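Local structure of HhaI Restriction Endonuclease (Haemophilus parahaemolyticus, 6UKI) at residues Ser30-Ile35 and Pro42-Ala47; Gln56-Pro61 and Asp69-Asn74. The protein probably cleaves double-stranded DNA at the sequence GCGC, as a metal-dependent type II restriction endonuclease. One frame throughout, in Å; residues are numbered along the deposited sequence.

In the fold
Both contacts are mainly buried, contact 1 with seven of its nine touching residues and contact 2 with five of eight, Ile60, Asp69 and Tyr70 being partly exposed; they belong to different sheets. Contact 1 joins a loop, and the first residue of strand 35-37, to strand 43-47 of a mixed sheet; the carboxylates of Asp34 and Glu46 bind two calcium ions beside a DNA phosphate. Contact 2 lies on the next strand, 51-62, where it pairs with strand 67-70, outermost within this chain in an antiparallel sheet; here amide, hydroxyl and aromatic groups dominate, and the DNA backbone is met directly without metal. DC7 of chain B meets Ser30 of contact 1 and Gln56 of contact 2.

Contact 1: Ser30-Ile35 and Pro42-Ala47. With CA (calcium ion), chain G; CA (calcium ion), chain H; nucleotides of chain B.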
loop_
_atom_site.group_PDB
_atom_site.type_symbol
_atom_site.label_atom_id
_atom_site.label_comp_id
_atom_site.label_asym_id
_atom_site.label_seq_id
_atom_site.Cartn_x
_atom_site.Cartn_y
_atom_site.Cartn_z
ATOM N N SER A 30 -6.624 3.218 -3.743
ATOM C CA SER A 30 -6.167 1.895 -4.147
ATOM C C SER A 30 -6.274 1.653 -5.650
ATOM O O SER A 30 -5.651 0.712 -6.157
ATOM C CB SER A 30 -6.961 0.840 -3.374
ATOM O OG SER A 30 -7.170 -0.327 -4.147
ATOM N N THR A 31 -7.025 2.481 -6.377
ATOM C CA THR A 31 -7.440 2.112 -7.727
ATOM C C THR A 31 -6.353 2.346 -8.769
ATOM O O THR A 31 -6.256 1.582 -9.736
ATOM C CB THR A 31 -8.702 2.887 -8.117
ATOM O OG1 THR A 31 -8.425 4.294 -8.094
ATOM C CG2 THR A 31 -9.824 2.591 -7.146
ATOM N N THR A 32 -5.530 3.372 -8.596
ATOM C CA THR A 32 -4.617 3.825 -9.633
ATOM C C THR A 32 -3.220 4.004 -9.050
ATOM O O THR A 32 -3.011 3.911 -7.837
ATOM C CB THR A 32 -5.121 5.140 -10.251
ATOM O OG1 THR A 32 -4.498 5.361 -11.520
ATOM C CG2 THR A 32 -4.830 6.311 -9.322
ATOM N N SER A 33 -2.259 4.270 -9.932
ATOM C CA SER A 33 -0.897 4.580 -9.526
ATOM C C SER A 33 -0.766 6.074 -9.204
ATOM O O SER A 33 -1.702 6.856 -9.379
ATOM C CB SER A 33 0.082 4.147 -10.611
ATOM O OG SER A 33 1.396 4.089 -10.098
ATOM N N ASP A 34 0.432 6.484 -8.766
ATOM C CA ASP A 34 0.596 7.727 -8.005
ATOM C C ASP A 34 0.496 8.981 -8.871
ATOM O O ASP A 34 -0.257 9.904 -8.548
ATOM C CB ASP A 34 1.939 7.717 -7.269
ATOM C CG ASP A 34 2.014 6.648 -6.198
ATOM O OD1 ASP A 34 0.952 6.105 -5.828
ATOM O OD2 ASP A 34 3.136 6.357 -5.727
ATOM N N ILE A 35 1.264 9.051 -9.957
ATOM C CA ILE A 35 1.468 10.289 -10.702
ATOM C C ILE A 35 1.197 10.040 -12.181
ATOM O O ILE A 35 1.786 9.134 -12.781
ATOM C CB ILE A 35 2.900 10.819 -10.501
ATOM C CG1 ILE A 35 3.153 11.103 -9.020
ATOM C CG2 ILE A 35 3.158 12.035 -11.376
ATOM C CD1 ILE A 35 4.599 10.897 -8.607
ATOM N N PRO A 42 0.565 9.751 -22.438
ATOM C CA PRO A 42 0.347 9.636 -20.994
ATOM C C PRO A 42 0.722 8.259 -20.474
ATOM O O PRO A 42 0.556 7.243 -21.152
ATOM C CB PRO A 42 -1.154 9.901 -20.841
ATOM C CG PRO A 42 -1.733 9.541 -22.176
ATOM C CD PRO A 42 -0.696 9.936 -23.178
ATOM N N PHE A 43 1.242 8.246 -19.252
ATOM C CA PHE A 43 1.586 7.023 -18.543
ATOM C C PHE A 43 1.652 7.356 -17.057
ATOM O O PHE A 43 1.515 8.518 -16.656
ATOM C CB PHE A 43 2.907 6.439 -19.048
ATOM C CG PHE A 43 4.089 7.365 -18.895
ATOM C CD1 PHE A 43 4.628 8.006 -20.000
ATOM C CD2 PHE A 43 4.678 7.574 -17.649
ATOM C CE1 PHE A 43 5.721 8.846 -19.866
ATOM C CE2 PHE A 43 5.768 8.416 -17.507
ATOM C CZ PHE A 43 6.290 9.052 -18.617
ATOM N N TYR A 44 1.903 6.338 -16.240
ATOM C CA TYR A 44 1.967 6.530 -14.799
ATOM C C TYR A 44 3.397 6.408 -14.301
ATOM O O TYR A 44 4.204 5.642 -14.841
ATOM C CB TYR A 44 1.083 5.524 -14.057
ATOM C CG TYR A 44 -0.362 5.949 -13.968
ATOM C CD1 TYR A 44 -0.773 6.882 -13.030
ATOM C CD2 TYR A 44 -1.315 5.425 -14.832
ATOM C CE1 TYR A 44 -2.093 7.282 -12.952
ATOM C CE2 TYR A 44 -2.637 5.812 -14.757
ATOM C CZ TYR A 44 -3.018 6.743 -13.819
ATOM O OH TYR A 44 -4.328 7.135 -13.737
ATOM N N ILE A 45 3.693 7.191 -13.267
ATOM C CA ILE A 45 4.950 7.142 -12.533
ATOM C C ILE A 45 4.628 6.737 -11.104
ATOM O O ILE A 45 3.773 7.356 -10.460
ATOM C CB ILE A 45 5.672 8.499 -12.550
ATOM C CG1 ILE A 45 5.897 8.977 -13.983
ATOM C CG2 ILE A 45 6.987 8.417 -11.783
ATOM C CD1 ILE A 45 6.350 10.424 -14.052
ATOM N N GLU A 46 5.311 5.714 -10.603
ATOM C CA GLU A 46 5.066 5.203 -9.262
ATOM C C GLU A 46 6.147 5.697 -8.303
ATOM O O GLU A 46 7.336 5.452 -8.527
ATOM C CB GLU A 46 5.018 3.677 -9.276
ATOM C CG GLU A 46 4.759 3.048 -7.913
ATOM C CD GLU A 46 3.388 3.377 -7.346
ATOM O OE1 GLU A 46 3.163 3.077 -6.158
ATOM O OE2 GLU A 46 2.536 3.928 -8.074
ATOM N N ALA A 47 5.728 6.372 -7.230
ATOM C CA ALA A 47 6.626 6.843 -6.182
ATOM C C ALA A 47 6.706 5.814 -5.059
ATOM O O ALA A 47 5.676 5.305 -4.615
ATOM C CB ALA A 47 6.134 8.180 -5.623
HETATM CA CA CA G . 3.632 4.534 -4.462
HETATM CA CA CA H . -0.605 5.200 -4.428
ATOM P P DC B 7 -5.948 -7.249 -3.762
ATOM O OP1 DC B 7 -5.740 -7.491 -5.206
ATOM O OP2 DC B 7 -5.298 -8.149 -2.779
ATOM O "O5'" DC B 7 -5.524 -5.735 -3.518
ATOM C "C5'" DC B 7 -6.015 -4.742 -4.394
ATOM C "C4'" DC B 7 -5.449 -3.371 -4.058
ATOM O "O4'" DC B 7 -6.028 -2.889 -2.817
ATOM C "C3'" DC B 7 -3.932 -3.310 -3.879
ATOM O "O3'" DC B 7 -3.438 -2.164 -4.562
ATOM C "C2'" DC B 7 -3.770 -3.191 -2.360
ATOM C "C1'" DC B 7 -5.012 -2.397 -1.989
ATOM N N1 DC B 7 -5.438 -2.578 -0.583
ATOM C C2 DC B 7 -5.828 -1.467 0.154
ATOM O O2 DC B 7 -5.814 -0.363 -0.387
ATOM N N3 DC B 7 -6.212 -1.632 1.444
ATOM C C4 DC B 7 -6.211 -2.848 1.989
ATOM N N4 DC B 7 -6.597 -2.957 3.264
ATOM C C5 DC B 7 -5.809 -4.005 1.251
ATOM C C6 DC B 7 -5.435 -3.825 -0.021
ATOM P P DC B 9 1.390 3.086 -2.844
ATOM O OP1 DC B 9 1.782 4.356 -3.474
ATOM O OP2 DC B 9 1.992 1.813 -3.249
ATOM O "O5'" DC B 9 1.650 3.264 -1.279
ATOM C "C5'" DC B 9 1.505 4.529 -0.704
ATOM C "C4'" DC B 9 1.634 4.460 0.797
ATOM O "O4'" DC B 9 0.542 3.707 1.371
ATOM C "C3'" DC B 9 2.857 3.751 1.328
ATOM O "O3'" DC B 9 4.006 4.560 1.177
ATOM C "C2'" DC B 9 2.447 3.596 2.792
ATOM C "C1'" DC B 9 0.968 3.201 2.642
ATOM N N1 DC B 9 0.759 1.719 2.667
ATOM C C2 DC B 9 0.581 1.074 3.886
ATOM O O2 DC B 9 0.568 1.744 4.916
ATOM N N3 DC B 9 0.413 -0.274 3.901
ATOM C C4 DC B 9 0.422 -0.964 2.754
ATOM N N4 DC B 9 0.247 -2.289 2.815
ATOM C C5 DC B 9 0.613 -0.325 1.496
ATOM C C6 DC B 9 0.779 1.003 1.498
HETATM O O HOH W 1 0.010 3.601 -6.072
HETATM O O HOH W 2 3.651 6.514 -3.478
#
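Asp34 and Glu46 bring their carboxylates together around one calcium ion, that of chain G, with Asp34 OD2 and Glu46 OE1 each 2.3 Å from it. Ala47 O, 2.2 Å from the same ion, water 2 and OP1 of DC9 of chain B are also ligands; the ion lets the three protein acceptors converge. Asp34 OD2 additionally accepts from Ala47 N at 3.0 Å on its anti side (140° at the hydrogen). Asp34 OD1 binds the chain H calcium at 2.3 Å, with water 1, the bridging OP1 of DC9 and one ligand from outside the two segments. Glu46 OE2, the oxygen not on calcium, takes a weak bond from Asp34 N and faces Ser33 OG at a separation too short to be trusted. The spacing Asp34...Glu46-Ala47-Lys48 is consistent with the PD-(D/E)XK nuclease motif, and Lys48 NZ bonds weakly to Glu46 OE1. The Glu46 chain turns about its CB-CG bond (chi2 65°), which directs the carboxylate toward Asp34. Backbone pairing takes over at Ile35, an antiparallel hydrogen-bonded pair with Ile45: Ile45 N reaches Ile35 O at 2.8 Å (169° at the hydrogen), and Ile35 N returns to Ile45 O at 3.1 Å. Farther from the metals, Thr32 OG1 gives a weak hydrogen bond to Tyr44 OH at 2.8 Å; the stronger partner of that phenol is Lys25 NZ.

Contact 2: Gln56-Pro61 and Asp69-Asn74; sequences QFVLIP and DYSPKN. With nucleotides of chain B.
Leu59 and Ile60 pair with Tyr70 and Asp69 in the antiparallel beta hairpin of strands 51-62 and 67-70, at the edge of its sheet; Ser71 to Asn74 then leave the strand in a turn against the DNA backbone. At the start of the segment Gln56 reaches the DNA: NE2 donates to OP2 of DC7 of chain B at 3.0 Å, and OE1 is engaged by Lys157. Phe57 comes next. With CG between the backbone N and the carbonyl carbon (chi1 57°), its ring is swung so that CD1 meets Tyr70 CE1 at 3.6 Å. The two ring planes are 30° apart and the centroids 5.6 Å, slid so far that the rings barely overlap. Where the partner strand has ended, the side-chain amide of Asn74 takes over at Val58: OD1 accepts from Val58 N at 3.2 Å, the donor tilted from the carbonyl plane, and Asn74 ND2 donates to a lone pair of Val58 O at 3.1 Å. The type I turn from Ser71 to Asn74 brings that side chain back to the strand, with ND2 over the centre of one Tyr70 face. Val58 O also takes a weak bond from Ser71 N, while Ser71 OG donates to OP1 of DG6 of chain B at 2.6 Å. Leu59 opposes Tyr70 as a non-hydrogen-bonded pair, CD2 standing 4.1 Å from Tyr70 CD1; helix 80-91 packs on both side chains. Regular pairing is complete at Ile60, where Asp69 N donates to Ile60 O and Ile60 N to Asp69 O, each at 2.9 Å.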
loop_
_atom_site.group_PDB
_atom_site.type_symbol
_atom_site.label_atom_id
_atom_site.label_comp_id
_atom_site.label_asym_id
_atom_site.label_seq_id
_atom_site.Cartn_x
_atom_site.Cartn_y
_atom_site.Cartn_z
ATOM N N GLN A 56 0.249 -6.793 -3.511
ATOM C CA GLN A 56 -0.273 -7.897 -2.715
ATOM C C GLN A 56 -1.363 -8.628 -3.483
ATOM O O GLN A 56 -1.856 -8.154 -4.510
ATOM C CB GLN A 56 -0.837 -7.387 -1.391
ATOM C CG GLN A 56 -2.123 -6.621 -1.592
ATOM C CD GLN A 56 -2.911 -6.468 -0.325
ATOM O OE1 GLN A 56 -2.501 -5.752 0.587
ATOM N NE2 GLN A 56 -4.055 -7.145 -0.253
ATOM N N PHE A 57 -1.745 -9.789 -2.955
ATOM C CA PHE A 57 -2.979 -10.454 -3.354
ATOM C C PHE A 57 -3.387 -11.418 -2.248
ATOM O O PHE A 57 -2.532 -12.041 -1.616
ATOM C CB PHE A 57 -2.829 -11.189 -4.690
ATOM C CG PHE A 57 -1.727 -12.204 -4.704
ATOM C CD1 PHE A 57 -1.969 -13.524 -4.344
ATOM C CD2 PHE A 57 -0.448 -11.843 -5.088
ATOM C CE1 PHE A 57 -0.949 -14.464 -4.356
ATOM C CE2 PHE A 57 0.577 -12.779 -5.105
ATOM C CZ PHE A 57 0.325 -14.092 -4.735
ATOM N N VAL A 58 -4.689 -11.535 -2.027
ATOM C CA VAL A 58 -5.222 -12.382 -0.966
ATOM C C VAL A 58 -5.269 -13.826 -1.437
ATOM O O VAL A 58 -5.615 -14.110 -2.589
ATOM C CB VAL A 58 -6.619 -11.893 -0.542
ATOM C CG1 VAL A 58 -7.303 -12.914 0.341
ATOM C CG2 VAL A 58 -6.507 -10.564 0.172
ATOM N N LEU A 59 -4.919 -14.745 -0.538
ATOM C CA LEU A 59 -5.052 -16.181 -0.746
ATOM C C LEU A 59 -5.886 -16.760 0.383
ATOM O O LEU A 59 -5.582 -16.533 1.559
ATOM C CB LEU A 59 -3.689 -16.867 -0.779
ATOM C CG LEU A 59 -2.871 -16.699 -2.055
ATOM C CD1 LEU A 59 -1.691 -17.656 -2.038
ATOM C CD2 LEU A 59 -3.742 -16.918 -3.281
ATOM N N ILE A 60 -6.924 -17.506 0.032
ATOM C CA ILE A 60 -7.816 -18.128 1.005
ATOM C C ILE A 60 -7.437 -19.609 1.110
ATOM O O ILE A 60 -7.520 -20.323 0.102
ATOM C CB ILE A 60 -9.291 -17.969 0.612
ATOM C CG1 ILE A 60 -9.609 -16.498 0.326
ATOM C CG2 ILE A 60 -10.200 -18.532 1.705
ATOM C CD1 ILE A 60 -9.919 -15.679 1.567
ATOM N N PRO A 61 -7.019 -20.086 2.280
ATOM C CA PRO A 61 -6.724 -21.517 2.414
ATOM C C PRO A 61 -7.982 -22.350 2.238
ATOM O O PRO A 61 -9.058 -21.988 2.719
ATOM C CB PRO A 61 -6.171 -21.634 3.840
ATOM C CG PRO A 61 -6.692 -20.444 4.553
ATOM C CD PRO A 61 -6.771 -19.352 3.530
ATOM N N ASP A 69 -6.478 -20.917 -2.579
ATOM C CA ASP A 69 -7.309 -20.398 -3.653
ATOM C C ASP A 69 -7.108 -18.896 -3.772
ATOM O O ASP A 69 -7.129 -18.178 -2.767
ATOM C CB ASP A 69 -8.787 -20.717 -3.413
ATOM C CG ASP A 69 -9.118 -22.177 -3.668
ATOM O OD1 ASP A 69 -9.669 -22.832 -2.759
ATOM O OD2 ASP A 69 -8.824 -22.672 -4.779
ATOM N N TYR A 70 -6.894 -18.436 -5.000
ATOM C CA TYR A 70 -6.900 -17.012 -5.298
ATOM C C TYR A 70 -8.287 -16.436 -5.038
ATOM O O TYR A 70 -9.289 -16.958 -5.538
ATOM C CB TYR A 70 -6.499 -16.799 -6.755
ATOM C CG TYR A 70 -5.985 -15.427 -7.084
ATOM C CD1 TYR A 70 -4.669 -15.075 -6.807
ATOM C CD2 TYR A 70 -6.803 -14.491 -7.702
ATOM C CE1 TYR A 70 -4.184 -13.818 -7.127
ATOM C CE2 TYR A 70 -6.327 -13.232 -8.023
ATOM C CZ TYR A 70 -5.018 -12.904 -7.732
ATOM O OH TYR A 70 -4.542 -11.658 -8.044
ATOM N N SER A 71 -8.352 -15.364 -4.253
ATOM C CA SER A 71 -9.651 -14.800 -3.891
ATOM C C SER A 71 -10.308 -14.154 -5.105
ATOM O O SER A 71 -9.675 -13.327 -5.778
ATOM C CB SER A 71 -9.483 -13.773 -2.771
ATOM O OG SER A 71 -10.645 -12.977 -2.628
ATOM N N PRO A 72 -11.568 -14.486 -5.412
ATOM C CA PRO A 72 -12.212 -13.883 -6.589
ATOM C C PRO A 72 -12.435 -12.391 -6.452
ATOM O O PRO A 72 -12.602 -11.709 -7.473
ATOM C CB PRO A 72 -13.541 -14.636 -6.694
ATOM C CG PRO A 72 -13.834 -15.046 -5.299
ATOM C CD PRO A 72 -12.497 -15.342 -4.657
ATOM N N LYS A 73 -12.428 -11.863 -5.231
ATOM C CA LYS A 73 -12.571 -10.434 -4.989
ATOM C C LYS A 73 -11.266 -9.666 -5.163
ATOM O O LYS A 73 -11.263 -8.443 -4.978
ATOM C CB LYS A 73 -13.134 -10.198 -3.584
ATOM C CG LYS A 73 -14.562 -10.704 -3.390
ATOM C CD LYS A 73 -14.892 -10.867 -1.913
ATOM C CE LYS A 73 -16.302 -11.396 -1.705
ATOM N NZ LYS A 73 -17.330 -10.378 -2.061
ATOM N N ASN A 74 -10.171 -10.334 -5.517
ATOM C CA ASN A 74 -8.921 -9.627 -5.770
ATOM C C ASN A 74 -9.083 -8.652 -6.933
ATOM O O ASN A 74 -10.035 -8.723 -7.713
ATOM C CB ASN A 74 -7.788 -10.610 -6.072
ATOM C CG ASN A 74 -7.142 -11.153 -4.816
ATOM O OD1 ASN A 74 -7.254 -10.562 -3.742
ATOM N ND2 ASN A 74 -6.461 -12.281 -4.942
ATOM P P DC B 7 -5.948 -7.249 -3.762
ATOM O OP1 DC B 7 -5.740 -7.491 -5.206
ATOM O OP2 DC B 7 -5.298 -8.149 -2.779
ATOM O "O5'" DC B 7 -5.524 -5.735 -3.518
ATOM C "C5'" DC B 7 -6.015 -4.742 -4.394
ATOM C "C4'" DC B 7 -5.449 -3.371 -4.058
ATOM O "O4'" DC B 7 -6.028 -2.889 -2.817
ATOM C "C3'" DC B 7 -3.932 -3.310 -3.879
ATOM O "O3'" DC B 7 -3.438 -2.164 -4.562
ATOM C "C2'" DC B 7 -3.770 -3.191 -2.360
ATOM C "C1'" DC B 7 -5.012 -2.397 -1.989
ATOM N N1 DC B 7 -5.438 -2.578 -0.583
ATOM C C2 DC B 7 -5.828 -1.467 0.154
ATOM O O2 DC B 7 -5.814 -0.363 -0.387
ATOM N N3 DC B 7 -6.212 -1.632 1.444
ATOM C C4 DC B 7 -6.211 -2.848 1.989
ATOM N N4 DC B 7 -6.597 -2.957 3.264
ATOM C C5 DC B 7 -5.809 -4.005 1.251
ATOM C C6 DC B 7 -5.435 -3.825 -0.021
ATOM P P DG B 6 -10.693 -10.315 0.360
ATOM O OP1 DG B 6 -10.889 -11.537 -0.454
ATOM O OP2 DG B 6 -10.066 -10.424 1.697
ATOM O "O5'" DG B 6 -9.872 -9.222 -0.475
ATOM C "C5'" DG B 6 -10.392 -8.757 -1.706
ATOM C "C4'" DG B 6 -9.581 -7.595 -2.256
ATOM O "O4'" DG B 6 -9.872 -6.389 -1.510
ATOM C "C3'" DG B 6 -8.060 -7.756 -2.234
ATOM O "O3'" DG B 6 -7.524 -7.230 -3.463
ATOM C "C2'" DG B 6 -7.649 -6.921 -1.019
ATOM C "C1'" DG B 6 -8.667 -5.793 -1.069
ATOM N N9 DG B 6 -8.954 -5.161 0.217
ATOM C C8 DG B 6 -9.145 -5.793 1.427
ATOM N N7 DG B 6 -9.431 -4.973 2.402
ATOM C C5 DG B 6 -9.451 -3.715 1.794
ATOM C C6 DG B 6 -9.706 -2.433 2.347
ATOM O O6 DG B 6 -9.980 -2.144 3.522
ATOM N N1 DG B 6 -9.614 -1.427 1.385
ATOM C C2 DG B 6 -9.317 -1.628 0.062
ATOM N N2 DG B 6 -9.271 -0.530 -0.707
ATOM N N3 DG B 6 -9.079 -2.821 -0.472
ATOM C C4 DG B 6 -9.165 -3.815 0.450
#